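Conserved Hypothetical Protein TT1486 (Thermus thermophilus, PDB 2CU5) is of uncharacterised function but may act as a secondary thiamine-phosphate synthase, a trimeric member of the UPF0047 (YjbQ) family. Local coordinates at residues H30-G44 against E115-L129. Sequence-based numbering, arbitrary orientation.
Sequences HTGLVYLFVPHTTCG and EFDGPRVREVWVRLL
Tyr35 and Arg127 exchange a pair of backbone hydrogen bonds, as do Phe37 and Trp125, lacing strands 32-37 and 120-128 antiparallel; just past the end of strand 120-128, Leu129 N reaches Leu33 O at 3.0 Å. Just beyond Phe37 the ladder is interrupted. His40 NE2 accepts from Glu123 N at 2.9 Å, nearly straight (173°) and in the ring plane, so the imidazole replaces a backbone acceptor where segment 30-44 turns away through an inverse gamma turn centred on Pro39.

Arg122 is the polar hub. Its chain bends at chi2 (-68°), laying CD over one face of the His40 ring while the guanidinium turns to Glu115, gripping it side-on: NE to OE1 and NH1 to OE2, both on syn lone pairs. NH1 also donates in plane to Thr42 OG1 at 2.8 Å, and NH2 to a water shared with Thr41 N and Thr42 OG1. Cys43 SG sits over one guanidinium face, 3.6 Å from Arg122 NE. A leucine here would probably leave the buried Glu115 carboxylate without its charge partner, though still bonded by Thr11 and Asp117 N, and take away the arginine's bonds to the Thr42 hydroxyl and the water.

Apolar side chains point alternately to the two faces of the sheet. Val34, Leu36 and Val126 share one, with Leu36 CD2 3.7 Å from Val126 CG2. On the other, Phe37 lies alongside Trp125, their planes oblique at 44°, and Pro39 CB covers the indole's six-membered ring, 3.6 Å from Trp125 CZ2. At the C-terminal end of strand 120-128, Leu128 CB sits squarely over the His30 ring, a CH-pi contact.

The face bearing Tyr35, Phe37 and Trp125 packs against the second subunit, Tyr35 OH bonding Leu95 O of that subunit; strand 32-37 is the middle strand of the five-stranded antiparallel sheet, with 120-128 beside it.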
loop_
_atom_site.group_PDB
_atom_site.type_symbol
_atom_site.label_atom_id
_atom_site.label_comp_id
_atom_site.label_asym_id
_atom_site.label_seq_id
_atom_site.Cartn_x
_atom_site.Cartn_y
_atom_site.Cartn_z
ATOM N N HIS A 30 6.357 9.601 -22.395
ATOM C CA HIS A 30 4.938 9.585 -22.046
ATOM C C HIS A 30 4.539 10.664 -21.037
ATOM O O HIS A 30 5.328 11.055 -20.176
ATOM C CB HIS A 30 4.564 8.215 -21.465
ATOM C CG HIS A 30 3.165 8.139 -20.926
ATOM N ND1 HIS A 30 2.050 8.145 -21.738
ATOM C CD2 HIS A 30 2.701 8.051 -19.655
ATOM C CE1 HIS A 30 0.962 8.063 -20.992
ATOM N NE2 HIS A 30 1.329 8.005 -19.724
ATOM N N THR A 31 3.307 11.149 -21.170
ATOM C CA THR A 31 2.747 12.128 -20.245
ATOM C C THR A 31 1.441 11.524 -19.742
ATOM O O THR A 31 0.530 11.255 -20.523
ATOM C CB THR A 31 2.441 13.480 -20.918
ATOM O OG1 THR A 31 3.667 14.148 -21.228
ATOM C CG2 THR A 31 1.615 14.362 -19.984
ATOM N N GLY A 32 1.360 11.298 -18.436
ATOM C CA GLY A 32 0.164 10.711 -17.856
ATOM C C GLY A 32 0.554 9.770 -16.732
ATOM O O GLY A 32 1.723 9.712 -16.351
ATOM N N LEU A 33 -0.409 9.026 -16.204
ATOM C CA LEU A 33 -0.120 8.098 -15.120
ATOM C C LEU A 33 0.690 6.902 -15.608
ATOM O O LEU A 33 0.604 6.506 -16.771
ATOM C CB LEU A 33 -1.425 7.631 -14.465
ATOM C CG LEU A 33 -2.107 8.717 -13.628
ATOM C CD1 LEU A 33 -3.522 8.311 -13.254
ATOM C CD2 LEU A 33 -1.268 8.973 -12.386
ATOM N N VAL A 34 1.488 6.348 -14.702
ATOM C CA VAL A 34 2.337 5.199 -14.986
ATOM C C VAL A 34 2.094 4.141 -13.913
ATOM O O VAL A 34 2.141 4.440 -12.719
ATOM C CB VAL A 34 3.835 5.589 -14.957
ATOM C CG1 VAL A 34 4.699 4.357 -15.162
ATOM C CG2 VAL A 34 4.128 6.637 -16.034
ATOM N N TYR A 35 1.832 2.914 -14.344
ATOM C CA TYR A 35 1.589 1.808 -13.422
ATOM C C TYR A 35 2.849 0.949 -13.307
ATOM O O TYR A 35 3.487 0.638 -14.316
ATOM C CB TYR A 35 0.419 0.958 -13.931
ATOM C CG TYR A 35 0.190 -0.330 -13.173
ATOM C CD1 TYR A 35 -0.339 -0.325 -11.882
ATOM C CD2 TYR A 35 0.509 -1.560 -13.747
ATOM C CE1 TYR A 35 -0.543 -1.523 -11.180
ATOM C CE2 TYR A 35 0.307 -2.758 -13.057
ATOM C CZ TYR A 35 -0.219 -2.732 -11.776
ATOM O OH TYR A 35 -0.421 -3.919 -11.107
ATOM N N LEU A 36 3.207 0.584 -12.074
ATOM C CA LEU A 36 4.376 -0.253 -11.809
ATOM C C LEU A 36 3.949 -1.444 -10.962
ATOM O O LEU A 36 3.146 -1.298 -10.035
ATOM C CB LEU A 36 5.451 0.529 -11.056
ATOM C CG LEU A 36 6.047 1.776 -11.712
ATOM C CD1 LEU A 36 7.098 2.345 -10.782
ATOM C CD2 LEU A 36 6.664 1.426 -13.069
ATOM N N PHE A 37 4.502 -2.614 -11.265
ATOM C CA PHE A 37 4.149 -3.831 -10.539
ATOM C C PHE A 37 5.306 -4.826 -10.474
ATOM O O PHE A 37 6.050 -4.987 -11.442
ATOM C CB PHE A 37 2.946 -4.486 -11.243
ATOM C CG PHE A 37 2.444 -5.754 -10.590
ATOM C CD1 PHE A 37 1.729 -5.709 -9.394
ATOM C CD2 PHE A 37 2.652 -6.990 -11.198
ATOM C CE1 PHE A 37 1.225 -6.875 -8.817
ATOM C CE2 PHE A 37 2.153 -8.165 -10.632
ATOM C CZ PHE A 37 1.435 -8.110 -9.436
ATOM N N VAL A 38 5.485 -5.472 -9.325
ATOM C CA VAL A 38 6.505 -6.510 -9.219
ATOM C C VAL A 38 5.724 -7.815 -9.069
ATOM O O VAL A 38 4.920 -7.973 -8.150
ATOM C CB VAL A 38 7.471 -6.334 -7.998
ATOM C CG1 VAL A 38 8.502 -5.264 -8.303
ATOM C CG2 VAL A 38 6.690 -5.989 -6.740
ATOM N N PRO A 39 5.920 -8.756 -10.002
ATOM C CA PRO A 39 5.216 -10.038 -9.944
ATOM C C PRO A 39 5.948 -10.976 -8.994
ATOM O O PRO A 39 6.235 -12.120 -9.338
ATOM C CB PRO A 39 5.276 -10.512 -11.386
ATOM C CG PRO A 39 6.661 -10.060 -11.791
ATOM C CD PRO A 39 6.732 -8.656 -11.229
ATOM N N HIS A 40 6.239 -10.477 -7.799
ATOM C CA HIS A 40 6.978 -11.236 -6.796
ATOM C C HIS A 40 6.320 -11.127 -5.425
ATOM O O HIS A 40 5.514 -10.230 -5.185
ATOM C CB HIS A 40 8.408 -10.700 -6.722
ATOM C CG HIS A 40 9.116 -10.696 -8.041
ATOM N ND1 HIS A 40 9.430 -11.854 -8.721
ATOM C CD2 HIS A 40 9.559 -9.676 -8.812
ATOM C CE1 HIS A 40 10.039 -11.547 -9.853
ATOM N NE2 HIS A 40 10.130 -10.230 -9.932
ATOM N N THR A 41 6.680 -12.034 -4.522
ATOM C CA THR A 41 6.098 -12.033 -3.182
ATOM C C THR A 41 7.109 -11.779 -2.067
ATOM O O THR A 41 6.738 -11.746 -0.892
ATOM C CB THR A 41 5.399 -13.372 -2.885
ATOM O OG1 THR A 41 6.365 -14.432 -2.941
ATOM C CG2 THR A 41 4.299 -13.638 -3.905
ATOM N N THR A 42 8.378 -11.600 -2.424
ATOM C CA THR A 42 9.413 -11.356 -1.425
ATOM C C THR A 42 10.224 -10.078 -1.640
ATOM O O THR A 42 11.366 -9.962 -1.199
ATOM C CB THR A 42 10.363 -12.573 -1.295
ATOM O OG1 THR A 42 10.867 -12.945 -2.583
ATOM C CG2 THR A 42 9.612 -13.752 -0.689
ATOM N N CYS A 43 9.617 -9.124 -2.340
ATOM C CA CYS A 43 10.216 -7.814 -2.575
ATOM C C CYS A 43 9.040 -6.855 -2.747
ATOM O O CYS A 43 7.894 -7.292 -2.857
ATOM C CB CYS A 43 11.122 -7.809 -3.817
ATOM S SG CYS A 43 10.294 -8.011 -5.410
ATOM N N GLY A 44 9.306 -5.553 -2.741
ATOM C CA GLY A 44 8.218 -4.603 -2.896
ATOM C C GLY A 44 8.604 -3.346 -3.650
ATOM O O GLY A 44 9.736 -3.204 -4.105
ATOM N N GLU A 115 14.128 -4.830 -2.065
ATOM C CA GLU A 115 14.487 -6.246 -2.044
ATOM C C GLU A 115 14.677 -6.760 -0.619
ATOM O O GLU A 115 15.486 -6.221 0.132
ATOM C CB GLU A 115 15.784 -6.482 -2.823
ATOM C CG GLU A 115 16.230 -7.935 -2.801
ATOM C CD GLU A 115 15.217 -8.858 -3.453
ATOM O OE1 GLU A 115 15.316 -9.081 -4.680
ATOM O OE2 GLU A 115 14.310 -9.354 -2.744
ATOM N N PHE A 116 13.946 -7.812 -0.264
ATOM C CA PHE A 116 14.048 -8.392 1.074
ATOM C C PHE A 116 14.571 -9.828 1.045
ATOM O O PHE A 116 14.819 -10.418 2.096
ATOM C CB PHE A 116 12.681 -8.366 1.765
ATOM C CG PHE A 116 12.025 -7.011 1.767
ATOM C CD1 PHE A 116 12.643 -5.926 2.378
ATOM C CD2 PHE A 116 10.784 -6.826 1.162
ATOM C CE1 PHE A 116 12.035 -4.671 2.392
ATOM C CE2 PHE A 116 10.166 -5.576 1.169
ATOM C CZ PHE A 116 10.792 -4.499 1.785
ATOM N N ASP A 117 14.739 -10.396 -0.147
ATOM C CA ASP A 117 15.236 -11.768 -0.246
ATOM C C ASP A 117 16.071 -12.025 -1.499
ATOM O O ASP A 117 15.756 -12.907 -2.294
ATOM C CB ASP A 117 14.061 -12.750 -0.181
ATOM C CG ASP A 117 14.514 -14.202 -0.111
ATOM O OD1 ASP A 117 15.533 -14.475 0.555
ATOM O OD2 ASP A 117 13.848 -15.067 -0.712
ATOM N N GLY A 118 17.142 -11.253 -1.659
ATOM C CA GLY A 118 18.008 -11.410 -2.811
ATOM C C GLY A 118 19.277 -12.167 -2.458
ATOM O O GLY A 118 19.314 -12.878 -1.454
ATOM N N PRO A 119 20.337 -12.047 -3.270
ATOM C CA PRO A 119 20.360 -11.230 -4.486
ATOM C C PRO A 119 19.628 -11.948 -5.612
ATOM O O PRO A 119 19.690 -13.170 -5.718
ATOM C CB PRO A 119 21.853 -11.087 -4.766
ATOM C CG PRO A 119 22.377 -12.428 -4.340
ATOM C CD PRO A 119 21.654 -12.666 -3.029
ATOM N N ARG A 120 18.928 -11.186 -6.444
ATOM C CA ARG A 120 18.194 -11.762 -7.564
ATOM C C ARG A 120 18.177 -10.771 -8.717
ATOM O O ARG A 120 18.838 -9.737 -8.678
ATOM C CB ARG A 120 16.736 -12.037 -7.185
ATOM C CG ARG A 120 16.503 -12.839 -5.921
ATOM C CD ARG A 120 15.088 -13.364 -5.935
ATOM N NE ARG A 120 14.730 -14.089 -4.725
ATOM C CZ ARG A 120 13.750 -14.981 -4.671
ATOM N NH1 ARG A 120 13.469 -15.603 -3.533
ATOM N NH2 ARG A 120 13.062 -15.267 -5.768
ATOM N N VAL A 121 17.425 -11.126 -9.750
ATOM C CA VAL A 121 17.208 -10.249 -10.888
ATOM C C VAL A 121 15.691 -10.260 -10.938
ATOM O O VAL A 121 15.073 -11.214 -11.413
ATOM C CB VAL A 121 17.782 -10.794 -12.207
ATOM C CG1 VAL A 121 17.392 -9.864 -13.345
ATOM C CG2 VAL A 121 19.297 -10.863 -12.126
ATOM N N ARG A 122 15.103 -9.209 -10.387
ATOM C CA ARG A 122 13.657 -9.073 -10.307
ATOM C C ARG A 122 13.068 -8.458 -11.559
ATOM O O ARG A 122 13.772 -7.834 -12.342
ATOM C CB ARG A 122 13.290 -8.182 -9.124
ATOM C CG ARG A 122 13.772 -8.691 -7.786
ATOM C CD ARG A 122 13.024 -9.954 -7.408
ATOM N NE ARG A 122 13.102 -10.196 -5.973
ATOM C CZ ARG A 122 12.433 -11.150 -5.336
ATOM N NH1 ARG A 122 12.571 -11.283 -4.023
ATOM N NH2 ARG A 122 11.632 -11.968 -6.006
ATOM N N GLU A 123 11.764 -8.643 -11.722
ATOM C CA GLU A 123 11.035 -8.073 -12.845
ATOM C C GLU A 123 10.176 -6.938 -12.305
ATOM O O GLU A 123 9.655 -7.013 -11.193
ATOM C CB GLU A 123 10.108 -9.108 -13.484
ATOM C CG GLU A 123 10.769 -10.055 -14.467
ATOM C CD GLU A 123 9.756 -10.956 -15.156
ATOM O OE1 GLU A 123 8.665 -10.461 -15.513
ATOM O OE2 GLU A 123 10.050 -12.157 -15.350
ATOM N N VAL A 124 10.051 -5.880 -13.094
ATOM C CA VAL A 124 9.210 -4.753 -12.745
ATOM C C VAL A 124 8.455 -4.436 -14.028
ATOM O O VAL A 124 9.068 -4.144 -15.056
ATOM C CB VAL A 124 10.028 -3.522 -12.317
ATOM C CG1 VAL A 124 9.094 -2.342 -12.097
ATOM C CG2 VAL A 124 10.803 -3.823 -11.032
ATOM N N TRP A 125 7.133 -4.525 -13.978
ATOM C CA TRP A 125 6.318 -4.242 -15.153
ATOM C C TRP A 125 5.904 -2.780 -15.174
ATOM O O TRP A 125 5.566 -2.205 -14.140
ATOM C CB TRP A 125 5.080 -5.134 -15.170
ATOM C CG TRP A 125 5.400 -6.599 -15.189
ATOM C CD1 TRP A 125 6.597 -7.177 -15.514
ATOM C CD2 TRP A 125 4.498 -7.675 -14.904
ATOM N NE1 TRP A 125 6.494 -8.547 -15.449
ATOM C CE2 TRP A 125 5.216 -8.880 -15.079
ATOM C CE3 TRP A 125 3.151 -7.738 -14.519
ATOM C CZ2 TRP A 125 4.632 -10.138 -14.881
ATOM C CZ3 TRP A 125 2.570 -8.987 -14.322
ATOM C CH2 TRP A 125 3.313 -10.171 -14.505
ATOM N N VAL A 126 5.933 -2.180 -16.360
ATOM C CA VAL A 126 5.581 -0.779 -16.510
ATOM C C VAL A 126 4.463 -0.640 -17.534
ATOM O O VAL A 126 4.583 -1.109 -18.663
ATOM C CB VAL A 126 6.793 0.048 -16.983
ATOM C CG1 VAL A 126 6.438 1.525 -16.998
ATOM C CG2 VAL A 126 7.994 -0.215 -16.081
ATOM N N ARG A 127 3.379 0.002 -17.120
ATOM C CA ARG A 127 2.227 0.218 -17.979
ATOM C C ARG A 127 1.853 1.690 -17.992
ATOM O O ARG A 127 1.681 2.305 -16.940
ATOM C CB ARG A 127 1.043 -0.602 -17.472
ATOM C CG ARG A 127 -0.295 -0.228 -18.085
ATOM C CD ARG A 127 -0.376 -0.594 -19.553
ATOM N NE ARG A 127 -1.715 -1.072 -19.874
ATOM C CZ ARG A 127 -2.804 -0.311 -19.884
ATOM N NH1 ARG A 127 -2.722 0.981 -19.605
ATOM N NH2 ARG A 127 -3.981 -0.855 -20.150
ATOM N N LEU A 128 1.732 2.256 -19.188
ATOM C CA LEU A 128 1.359 3.658 -19.326
ATOM C C LEU A 128 -0.157 3.739 -19.470
ATOM O O LEU A 128 -0.749 2.990 -20.245
ATOM C CB LEU A 128 2.016 4.266 -20.571
ATOM C CG LEU A 128 3.500 3.952 -20.803
ATOM C CD1 LEU A 128 3.959 4.556 -22.124
ATOM C CD2 LEU A 128 4.329 4.493 -19.654
ATOM N N LEU A 129 -0.782 4.632 -18.710
ATOM C CA LEU A 129 -2.226 4.820 -18.793
ATOM C C LEU A 129 -2.490 6.015 -19.702
ATOM O O LEU A 129 -1.602 6.891 -19.796
ATOM C CB LEU A 129 -2.832 5.109 -17.415
ATOM C CG LEU A 129 -2.943 3.978 -16.390
ATOM C CD1 LEU A 129 -1.557 3.541 -15.935
ATOM C CD2 LEU A 129 -3.769 4.463 -15.211
ATOM O OXT LEU A 129 -3.590 6.075 -20.284
HETATM O O HOH W 1 9.269 -13.710 -4.889
#